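PDB 3HPD: hydroxyethylthiazole kinase from Pyrococcus horikoshii, which probably uses ATP and magnesium to phosphorylate the hydroxyl group of 4-methyl-5-(2-hydroxyethyl)thiazole, a step that feeds thiamine diphosphate synthesis. Local coordinates for residues A[166-171]-A[177-182]; A[161-166]-A[216-221]; A[115-118]-A[123-126]. All coordinates share one frame; numbering follows the deposited sequence.

Interaction 1: residues A[166-171]-A[177-182]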
ATOM      1  N   GLY A 166      12.174  12.843 -17.130  1.00 15.58           N
ATOM      2  CA  GLY A 166      11.979  12.193 -18.415  1.00 17.12           C
ATOM      3  C   GLY A 166      13.166  11.297 -18.717  1.00 18.58           C
ATOM      4  O   GLY A 166      13.956  11.005 -17.817  1.00 18.24           O
ATOM      5  N   ALA A 167      13.293  10.849 -19.966  1.00 19.00           N
ATOM      6  CA  ALA A 167      14.414   9.995 -20.355  1.00 19.23           C
ATOM      7  C   ALA A 167      15.661  10.695 -19.825  1.00 18.63           C
ATOM      8  O   ALA A 167      16.556  10.070 -19.258  1.00 19.70           O
ATOM      9  CB  ALA A 167      14.474   9.861 -21.873  1.00 20.39           C
ATOM     10  N   VAL A 168      15.698  12.007 -20.023  1.00 17.77           N
ATOM     11  CA  VAL A 168      16.776  12.846 -19.522  1.00 16.49           C
ATOM     12  C   VAL A 168      16.060  13.810 -18.582  1.00 15.25           C
ATOM     13  O   VAL A 168      15.060  14.419 -18.966  1.00 15.13           O
ATOM     14  CB  VAL A 168      17.459  13.662 -20.650  1.00 17.76           C
ATOM     15  CG1 VAL A 168      18.473  14.631 -20.049  1.00 18.47           C
ATOM     16  CG2 VAL A 168      18.149  12.724 -21.633  1.00 18.54           C
ATOM     17  N   ASP A 169      16.535  13.924 -17.346  1.00 13.78           N
ATOM     18  CA  ASP A 169      15.903  14.834 -16.394  1.00 14.77           C
ATOM     19  C   ASP A 169      16.630  16.165 -16.409  1.00 14.43           C
ATOM     20  O   ASP A 169      17.841  16.213 -16.616  1.00 16.02           O
ATOM     21  CB  ASP A 169      15.971  14.283 -14.965  1.00 14.25           C
ATOM     22  CG  ASP A 169      15.434  12.878 -14.848  1.00 16.82           C
ATOM     23  OD1 ASP A 169      14.220  12.673 -15.068  1.00 16.22           O
ATOM     24  OD2 ASP A 169      16.236  11.979 -14.530  1.00 17.82           O
ATOM     25  N   TYR A 170      15.885  17.243 -16.190  1.00 14.68           N
ATOM     26  CA  TYR A 170      16.471  18.575 -16.120  1.00 15.03           C
ATOM     27  C   TYR A 170      16.067  19.191 -14.790  1.00 14.34           C
ATOM     28  O   TYR A 170      14.911  19.095 -14.375  1.00 15.67           O
ATOM     29  CB  TYR A 170      15.989  19.449 -17.281  1.00 16.49           C
ATOM     30  CG  TYR A 170      16.667  19.087 -18.576  1.00 19.47           C
ATOM     31  CD1 TYR A 170      17.987  19.464 -18.820  1.00 21.49           C
ATOM     32  CD2 TYR A 170      16.022  18.297 -19.523  1.00 21.89           C
ATOM     33  CE1 TYR A 170      18.648  19.058 -19.976  1.00 22.64           C
ATOM     34  CE2 TYR A 170      16.671  17.884 -20.674  1.00 23.15           C
ATOM     35  CZ  TYR A 170      17.984  18.266 -20.894  1.00 24.41           C
ATOM     36  OH  TYR A 170      18.638  17.838 -22.024  1.00 28.19           O
ATOM     37  N   VAL A 171      17.034  19.806 -14.122  1.00 13.82           N
ATOM     38  CA  VAL A 171      16.802  20.442 -12.830  1.00 14.21           C
ATOM     39  C   VAL A 171      17.388  21.839 -12.911  1.00 13.88           C
ATOM     40  O   VAL A 171      18.524  22.007 -13.354  1.00 13.43           O
ATOM     41  CB  VAL A 171      17.521  19.678 -11.699  1.00 14.96           C
ATOM     42  CG1 VAL A 171      17.017  20.151 -10.342  1.00 15.02           C
ATOM     43  CG2 VAL A 171      17.309  18.185 -11.867  1.00 16.72           C
ATOM     44  N   THR A 177      21.554  24.956 -14.264  1.00 18.31           N
ATOM     45  CA  THR A 177      20.759  23.822 -14.712  1.00 17.27           C
ATOM     46  C   THR A 177      21.617  22.575 -14.858  1.00 16.97           C
ATOM     47  O   THR A 177      22.769  22.645 -15.296  1.00 16.93           O
ATOM     48  CB  THR A 177      20.081  24.134 -16.068  1.00 16.33           C
ATOM     49  OG1 THR A 177      19.211  25.262 -15.917  1.00 16.90           O
ATOM     50  CG2 THR A 177      19.264  22.941 -16.553  1.00 19.33           C
ATOM     51  N   PHE A 178      21.047  21.435 -14.478  1.00 16.15           N
ATOM     52  CA  PHE A 178      21.730  20.152 -14.571  1.00 15.70           C
ATOM     53  C   PHE A 178      20.891  19.177 -15.381  1.00 16.13           C
ATOM     54  O   PHE A 178      19.661  19.224 -15.348  1.00 14.57           O
ATOM     55  CB  PHE A 178      21.959  19.559 -13.178  1.00 18.78           C
ATOM     56  CG  PHE A 178      23.073  20.208 -12.414  1.00 19.24           C
ATOM     57  CD1 PHE A 178      24.386  19.775 -12.573  1.00 20.74           C
ATOM     58  CD2 PHE A 178      22.812  21.253 -11.535  1.00 20.59           C
ATOM     59  CE1 PHE A 178      25.425  20.374 -11.865  1.00 20.91           C
ATOM     60  CE2 PHE A 178      23.844  21.861 -10.822  1.00 22.62           C
ATOM     61  CZ  PHE A 178      25.153  21.418 -10.987  1.00 21.95           C
ATOM     62  N   ALA A 179      21.567  18.297 -16.110  1.00 15.47           N
ATOM     63  CA  ALA A 179      20.902  17.276 -16.906  1.00 16.50           C
ATOM     64  C   ALA A 179      21.306  15.931 -16.318  1.00 16.23           C
ATOM     65  O   ALA A 179      22.487  15.685 -16.077  1.00 14.84           O
ATOM     66  CB  ALA A 179      21.344  17.367 -18.359  1.00 17.27           C
ATOM     67  N   VAL A 180      20.321  15.073 -16.071  1.00 14.06           N
ATOM     68  CA  VAL A 180      20.579  13.750 -15.510  1.00 14.63           C
ATOM     69  C   VAL A 180      20.215  12.694 -16.543  1.00 14.24           C
ATOM     70  O   VAL A 180      19.077  12.647 -17.008  1.00 13.35           O
ATOM     71  CB  VAL A 180      19.745  13.514 -14.235  1.00 15.20           C
ATOM     72  CG1 VAL A 180      19.953  12.088 -13.731  1.00 13.12           C
ATOM     73  CG2 VAL A 180      20.145  14.520 -13.166  1.00 14.90           C
ATOM     74  N   TYR A 181      21.180  11.849 -16.894  1.00 14.54           N
ATOM     75  CA  TYR A 181      20.962  10.811 -17.901  1.00 15.89           C
ATOM     76  C   TYR A 181      20.720   9.415 -17.330  1.00 16.33           C
ATOM     77  O   TYR A 181      20.418   8.486 -18.083  1.00 16.52           O
ATOM     78  CB  TYR A 181      22.159  10.761 -18.857  1.00 16.75           C
ATOM     79  CG  TYR A 181      22.454  12.083 -19.524  1.00 19.15           C
ATOM     80  CD1 TYR A 181      21.666  12.546 -20.578  1.00 21.58           C
ATOM     81  CD2 TYR A 181      23.495  12.891 -19.075  1.00 22.45           C
ATOM     82  CE1 TYR A 181      21.907  13.788 -21.165  1.00 24.73           C
ATOM     83  CE2 TYR A 181      23.744  14.134 -19.653  1.00 24.96           C
ATOM     84  CZ  TYR A 181      22.946  14.575 -20.696  1.00 24.07           C
ATOM     85  OH  TYR A 181      23.184  15.805 -21.259  1.00 27.99           O
ATOM     86  N   ASN A 182      20.855   9.267 -16.014  1.00 14.17           N
ATOM     87  CA  ASN A 182      20.651   7.971 -15.369  1.00 15.62           C
ATOM     88  C   ASN A 182      19.186   7.555 -15.340  1.00 15.34           C
ATOM     89  O   ASN A 182      18.287   8.398 -15.409  1.00 16.00           O
ATOM     90  CB  ASN A 182      21.187   7.990 -13.934  1.00 13.98           C
ATOM     91  CG  ASN A 182      22.692   8.155 -13.877  1.00 16.13           C
ATOM     92  OD1 ASN A 182      23.201   9.190 -13.442  1.00 14.46           O
ATOM     93  ND2 ASN A 182      23.415   7.130 -14.324  1.00 14.39           N
TER
HETATM   94  O   HOH W   1      19.075   9.227 -20.663  1.00 34.29           O
HETATM   95  O   HOH W   2      16.267  10.049 -16.233  1.00 28.09           O

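Interaction 2: residues A[161-166]-A[216-221]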
ATOM      1  N   THR A 161      13.184  25.636  -7.180  1.00 15.59           N
ATOM      2  CA  THR A 161      13.970  24.712  -7.981  1.00 15.45           C
ATOM      3  C   THR A 161      12.953  23.779  -8.616  1.00 15.94           C
ATOM      4  O   THR A 161      12.060  23.267  -7.938  1.00 13.76           O
ATOM      5  CB  THR A 161      14.957  23.900  -7.117  1.00 17.30           C
ATOM      6  OG1 THR A 161      16.073  24.730  -6.771  1.00 17.75           O
ATOM      7  CG2 THR A 161      15.455  22.666  -7.871  1.00 13.68           C
ATOM      8  N   VAL A 162      13.078  23.571  -9.919  1.00 14.14           N
ATOM      9  CA  VAL A 162      12.147  22.714 -10.627  1.00 14.62           C
ATOM     10  C   VAL A 162      12.872  21.600 -11.346  1.00 15.34           C
ATOM     11  O   VAL A 162      13.980  21.782 -11.853  1.00 14.46           O
ATOM     12  CB  VAL A 162      11.328  23.513 -11.673  1.00 14.40           C
ATOM     13  CG1 VAL A 162      10.458  22.565 -12.497  1.00 14.95           C
ATOM     14  CG2 VAL A 162      10.472  24.560 -10.975  1.00 14.11           C
ATOM     15  N   ALA A 163      12.241  20.435 -11.371  1.00 13.67           N
ATOM     16  CA  ALA A 163      12.793  19.293 -12.068  1.00 14.25           C
ATOM     17  C   ALA A 163      11.708  18.771 -12.996  1.00 14.24           C
ATOM     18  O   ALA A 163      10.578  18.530 -12.570  1.00 13.18           O
ATOM     19  CB  ALA A 163      13.209  18.200 -11.082  1.00 12.64           C
ATOM     20  N   VAL A 164      12.048  18.650 -14.274  1.00 13.64           N
ATOM     21  CA  VAL A 164      11.136  18.100 -15.261  1.00 13.79           C
ATOM     22  C   VAL A 164      11.770  16.750 -15.575  1.00 13.63           C
ATOM     23  O   VAL A 164      12.829  16.674 -16.200  1.00 13.00           O
ATOM     24  CB  VAL A 164      11.070  18.958 -16.543  1.00 12.24           C
ATOM     25  CG1 VAL A 164      10.204  18.258 -17.582  1.00 13.30           C
ATOM     26  CG2 VAL A 164      10.488  20.328 -16.223  1.00 14.11           C
ATOM     27  N   THR A 165      11.133  15.687 -15.106  1.00 13.80           N
ATOM     28  CA  THR A 165      11.651  14.342 -15.302  1.00 14.64           C
ATOM     29  C   THR A 165      11.317  13.748 -16.668  1.00 15.93           C
ATOM     30  O   THR A 165      10.316  14.105 -17.285  1.00 16.59           O
ATOM     31  CB  THR A 165      11.132  13.413 -14.193  1.00 15.68           C
ATOM     32  OG1 THR A 165       9.702  13.355 -14.247  1.00 14.48           O
ATOM     33  CG2 THR A 165      11.547  13.943 -12.829  1.00 14.51           C
ATOM     34  N   GLY A 166      12.174  12.843 -17.130  1.00 15.58           N
ATOM     35  CA  GLY A 166      11.979  12.193 -18.415  1.00 17.12           C
ATOM     36  C   GLY A 166      13.166  11.297 -18.717  1.00 18.58           C
ATOM     37  O   GLY A 166      13.956  11.005 -17.817  1.00 18.24           O
ATOM     38  N   SER A 216      20.825  15.356  -6.898  1.00 12.26           N
ATOM     39  CA  SER A 216      21.364  14.178  -6.222  1.00 12.13           C
ATOM     40  C   SER A 216      20.325  13.063  -6.137  1.00 12.56           C
ATOM     41  O   SER A 216      20.651  11.887  -6.294  1.00 10.74           O
ATOM     42  CB  SER A 216      21.836  14.537  -4.810  1.00 13.64           C
ATOM     43  OG  SER A 216      22.903  15.467  -4.852  1.00 14.52           O
ATOM     44  N   ALA A 217      19.077  13.437  -5.883  1.00 10.90           N
ATOM     45  CA  ALA A 217      18.001  12.456  -5.771  1.00 11.81           C
ATOM     46  C   ALA A 217      17.775  11.740  -7.098  1.00 11.61           C
ATOM     47  O   ALA A 217      17.598  10.523  -7.136  1.00 10.61           O
ATOM     48  CB  ALA A 217      16.716  13.139  -5.325  1.00 10.39           C
ATOM     49  N   LEU A 218      17.793  12.503  -8.186  1.00 10.86           N
ATOM     50  CA  LEU A 218      17.580  11.944  -9.515  1.00 11.86           C
ATOM     51  C   LEU A 218      18.713  11.024  -9.948  1.00 12.13           C
ATOM     52  O   LEU A 218      18.472   9.985 -10.559  1.00 12.24           O
ATOM     53  CB  LEU A 218      17.389  13.075 -10.530  1.00 10.94           C
ATOM     54  CG  LEU A 218      16.030  13.775 -10.421  1.00 11.18           C
ATOM     55  CD1 LEU A 218      16.101  15.168 -11.024  1.00 14.42           C
ATOM     56  CD2 LEU A 218      14.966  12.930 -11.113  1.00 13.40           C
ATOM     57  N   VAL A 219      19.947  11.402  -9.630  1.00 11.35           N
ATOM     58  CA  VAL A 219      21.096  10.581  -9.989  1.00 11.04           C
ATOM     59  C   VAL A 219      21.088   9.295  -9.168  1.00 11.09           C
ATOM     60  O   VAL A 219      21.244   8.197  -9.703  1.00  9.69           O
ATOM     61  CB  VAL A 219      22.419  11.339  -9.744  1.00 11.81           C
ATOM     62  CG1 VAL A 219      23.602  10.379  -9.810  1.00 10.91           C
ATOM     63  CG2 VAL A 219      22.571  12.443 -10.784  1.00  9.96           C
ATOM     64  N   THR A 220      20.895   9.435  -7.863  1.00 11.16           N
ATOM     65  CA  THR A 220      20.869   8.277  -6.980  1.00 12.51           C
ATOM     66  C   THR A 220      19.779   7.285  -7.374  1.00 12.81           C
ATOM     67  O   THR A 220      20.032   6.084  -7.479  1.00 11.41           O
ATOM     68  CB  THR A 220      20.658   8.712  -5.514  1.00 14.20           C
ATOM     69  OG1 THR A 220      21.775   9.505  -5.096  1.00 16.59           O
ATOM     70  CG2 THR A 220      20.544   7.502  -4.605  1.00 16.79           C
ATOM     71  N   PHE A 221      18.568   7.781  -7.599  1.00 10.87           N
ATOM     72  CA  PHE A 221      17.464   6.897  -7.964  1.00 10.83           C
ATOM     73  C   PHE A 221      17.652   6.319  -9.363  1.00 10.71           C
ATOM     74  O   PHE A 221      17.321   5.158  -9.617  1.00  9.47           O
ATOM     75  CB  PHE A 221      16.132   7.647  -7.900  1.00 10.21           C
ATOM     76  CG  PHE A 221      14.934   6.762  -8.091  1.00 11.54           C
ATOM     77  CD1 PHE A 221      14.517   5.910  -7.074  1.00 13.06           C
ATOM     78  CD2 PHE A 221      14.242   6.758  -9.298  1.00 13.28           C
ATOM     79  CE1 PHE A 221      13.420   5.066  -7.251  1.00 14.82           C
ATOM     80  CE2 PHE A 221      13.141   5.917  -9.487  1.00 13.17           C
ATOM     81  CZ  PHE A 221      12.733   5.070  -8.463  1.00 12.37           C
TER

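Interaction 3: residues A[115-118]-A[123-126]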
ATOM      1  N   ASP A 115      10.067  24.604  -2.025  1.00 14.33           N
ATOM      2  CA  ASP A 115      11.499  24.641  -2.272  1.00 14.97           C
ATOM      3  C   ASP A 115      11.904  23.824  -3.485  1.00 13.74           C
ATOM      4  O   ASP A 115      12.926  24.095  -4.110  1.00 13.64           O
ATOM      5  CB  ASP A 115      12.233  24.166  -1.023  1.00 17.07           C
ATOM      6  CG  ASP A 115      12.017  25.103   0.147  1.00 20.64           C
ATOM      7  OD1 ASP A 115      12.702  26.147   0.196  1.00 22.79           O
ATOM      8  OD2 ASP A 115      11.146  24.814   0.998  1.00 19.96           O
ATOM      9  N   VAL A 116      11.094  22.824  -3.813  1.00 13.40           N
ATOM     10  CA  VAL A 116      11.338  21.973  -4.971  1.00 11.28           C
ATOM     11  C   VAL A 116      10.007  21.568  -5.587  1.00 10.50           C
ATOM     12  O   VAL A 116       9.087  21.159  -4.876  1.00 11.61           O
ATOM     13  CB  VAL A 116      12.103  20.673  -4.601  1.00 11.64           C
ATOM     14  CG1 VAL A 116      12.191  19.750  -5.821  1.00  9.33           C
ATOM     15  CG2 VAL A 116      13.504  21.004  -4.112  1.00 10.33           C
ATOM     16  N   LEU A 117       9.901  21.716  -6.904  1.00 10.95           N
ATOM     17  CA  LEU A 117       8.705  21.313  -7.650  1.00 11.61           C
ATOM     18  C   LEU A 117       9.244  20.248  -8.595  1.00 12.38           C
ATOM     19  O   LEU A 117      10.153  20.496  -9.373  1.00 14.04           O
ATOM     20  CB  LEU A 117       8.125  22.486  -8.454  1.00 11.63           C
ATOM     21  CG  LEU A 117       6.985  22.121  -9.423  1.00 12.96           C
ATOM     22  CD1 LEU A 117       5.790  21.582  -8.655  1.00 11.64           C
ATOM     23  CD2 LEU A 117       6.576  23.351 -10.223  1.00 13.34           C
ATOM     24  N   LYS A 118       8.675  19.053  -8.512  1.00 11.89           N
ATOM     25  CA  LYS A 118       9.123  17.948  -9.345  1.00 13.99           C
ATOM     26  C   LYS A 118       8.017  17.215 -10.078  1.00 12.97           C
ATOM     27  O   LYS A 118       7.150  16.647  -9.460  1.00 12.45           O
ATOM     28  CB  LYS A 118       9.837  16.885  -8.526  1.00 16.84           C
ATOM     29  CG  LYS A 118      10.342  15.817  -9.470  1.00 22.40           C
ATOM     30  CD  LYS A 118      10.362  14.361  -8.963  1.00 25.79           C
ATOM     31  CE  LYS A 118       8.943  13.752  -8.639  1.00 26.18           C
ATOM     32  NZ  LYS A 118       7.863  13.835  -9.712  1.00 27.31           N
ATOM     33  N   GLU A 123       2.895  17.665 -16.656  1.00 15.57           N
ATOM     34  CA  GLU A 123       2.484  18.298 -15.406  1.00 15.96           C
ATOM     35  C   GLU A 123       3.068  19.693 -15.234  1.00 15.77           C
ATOM     36  O   GLU A 123       2.345  20.637 -14.922  1.00 15.89           O
ATOM     37  CB  GLU A 123       2.873  17.411 -14.215  1.00 15.94           C
ATOM     38  CG  GLU A 123       2.274  16.008 -14.290  1.00 15.00           C
ATOM     39  CD  GLU A 123       2.832  15.054 -13.247  1.00 16.58           C
ATOM     40  OE1 GLU A 123       4.014  15.201 -12.864  1.00 18.06           O
ATOM     41  OE2 GLU A 123       2.094  14.134 -12.824  1.00 18.13           O
ATOM     42  N   ILE A 124       4.374  19.834 -15.441  1.00 15.74           N
ATOM     43  CA  ILE A 124       5.001  21.138 -15.286  1.00 16.52           C
ATOM     44  C   ILE A 124       4.572  22.117 -16.379  1.00 17.27           C
ATOM     45  O   ILE A 124       4.391  23.303 -16.117  1.00 18.31           O
ATOM     46  CB  ILE A 124       6.541  21.027 -15.276  1.00 16.76           C
ATOM     47  CG1 ILE A 124       6.985  20.041 -14.190  1.00 16.11           C
ATOM     48  CG2 ILE A 124       7.159  22.397 -15.019  1.00 17.43           C
ATOM     49  CD1 ILE A 124       6.433  20.347 -12.797  1.00 17.33           C
ATOM     50  N   SER A 125       4.395  21.627 -17.601  1.00 18.95           N
ATOM     51  CA  SER A 125       3.981  22.510 -18.684  1.00 20.79           C
ATOM     52  C   SER A 125       2.563  23.017 -18.426  1.00 19.74           C
ATOM     53  O   SER A 125       2.239  24.159 -18.740  1.00 19.71           O
ATOM     54  CB  SER A 125       4.052  21.784 -20.031  1.00 21.33           C
ATOM     55  OG  SER A 125       3.188  20.665 -20.060  1.00 30.37           O
ATOM     56  N   ALA A 126       1.724  22.168 -17.840  1.00 20.05           N
ATOM     57  CA  ALA A 126       0.350  22.555 -17.537  1.00 20.46           C
ATOM     58  C   ALA A 126       0.317  23.622 -16.443  1.00 20.08           C
ATOM     59  O   ALA A 126      -0.508  24.536 -16.484  1.00 19.89           O
ATOM     60  CB  ALA A 126      -0.457  21.337 -17.107  1.00 20.00           C
TER

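Interaction 1: residues A[166-171]-A[177-182]
Tyr170 keeps its CG beside the backbone N (chi1 -76°), which turns the ring across to Ala179, with Tyr170 CE1 3.6 Å from Ala179 CB. In Val168, CG1 stands opposite the backbone N (chi1 174°) and CG2 beside it. Both methyls therefore lie along the Tyr181 ring, and Val168 CG2 comes to 3.7 Å from Tyr181 CD1. The two side chains run side by side in the same direction.

The frame is an antiparallel beta hairpin. Asp169 with Val180 and Val171 with Phe178 are hydrogen-bonded pairs, with Val180 N 2.8 Å from Asp169 O and Phe178 N 2.8 Å from Val171 O. Tyr170 and Ala179 form the non-hydrogen-bonded pair between them.

One carboxylate oxygen of Asp169 is gripped from its own loop. Gly166 N donates to Asp169 OD1 over 2.9 Å, on the anti side and 32° out of the carboxylate plane. A water donates to both Ala167 O and Tyr181 O and bridges the two segments just beyond the end of the ladder.

Helix 144-157 packs on Tyr170, and helix 210-231 on Asp169 and Val171. Strand 161-165 borders the hairpin on one side and strand 260-263 on the other.

Interaction 2: residues A[161-166]-A[216-221]
Leu218 spreads its two methyls over Ala163 and Thr165, alternate residues whose side chains leave the same face of strand 161-165. The contact joins helix 210-231 to the central sheet of a ribokinase-like alpha/beta fold. It is small and wholly apolar, and no hydrogen bond crosses it. The branches divide the work: Leu218 CD1 lies 4.2 Å from Ala163 CB, while Leu218 CD2 turns to Thr165. The Thr165 and Leu218 side chains meet at about a right angle.

The two branches of Thr165 point to different partners. With chi1 at 61°, OG1 sits between the backbone N and the carbonyl carbon, while CG2 turns to the leucine. OG1 makes a weak hydrogen bond to Gly119 O on the next strand. Thr165 is predicted to bind ATP. A phosphate ion, probably from the crystallisation liquor, lies about 4 Å from its side chain at the nearest atoms and may mark the pocket. Leu218 thus packs on the apolar branch of a probable nucleotide-site residue. On that branch, Leu218 CD2 lies 4.0 Å from Thr165 CG2.

Interaction 3: residues A[115-118]-A[123-126]
Leu117 and Ile124 reach toward each other and touch tip to tip. From the helix side one methyl makes the contact. Ile124 CD1 is 3.9 Å from Leu117 CG and 4.0 Å from Leu117 CD2. Leu117 has its CG opposite the backbone N (chi1 172°), which extends the branch from the strand to the helix. The same methyl, Ile124 CD1, comes within 4.4 Å of the backbone carbon Lys118 C. No hydrogen bond spans the two segments.

The next shell closes round this pair. Ile124 also packs on Val164 of the adjoining strand and on Leu150 and Ala154 of helix 144-157. Leu117 meets Val162 and Phe158. At the start of the helix, Asn120 OD1 accepts from Glu123 N, and Glu123 OE2 accepts from Gly95 N.

The first bond of the Lys118 side chain points away from helix 121-131, but the chain then bends back. It packs on Val197 and Ala198 of helix 193-205. Its ammonium forms a salt bridge with Asp92. Lys118 NZ is 5.2 Å from Glu123 OE1, so these opposite charges are near but not in contact. A phosphate ion, probably from the crystallisation liquor, lies about 5 Å from this side chain at the nearest atoms.

Lys118 is a predicted ATP-binding residue. The whole is a strand running straight into a helix, a beta-alpha step of the ribokinase-like fold, beside the probable nucleotide site.

From the N terminus, interaction 3 comes first. It closes a short loop where strand 116-120 passes into helix 121-131. It is complete before the other two open. Interaction 2 then spans a long loop from strand 161-165 to helix 210-231. Interaction 1, the hairpin of strands 169-172 and 177-180, lies within that loop, its first segment starting at Gly166, the last residue of 161-166. All three reach one sheet. Strand 161-165 is the link: it pairs with strand 116-120 on one side, as in Thr161 O to Leu117 N, and with the hairpin on the other. Leu218 meets Ala163 and Thr165 and also Val171, so helix 210-231 lies over strands 161-165 and 169-172.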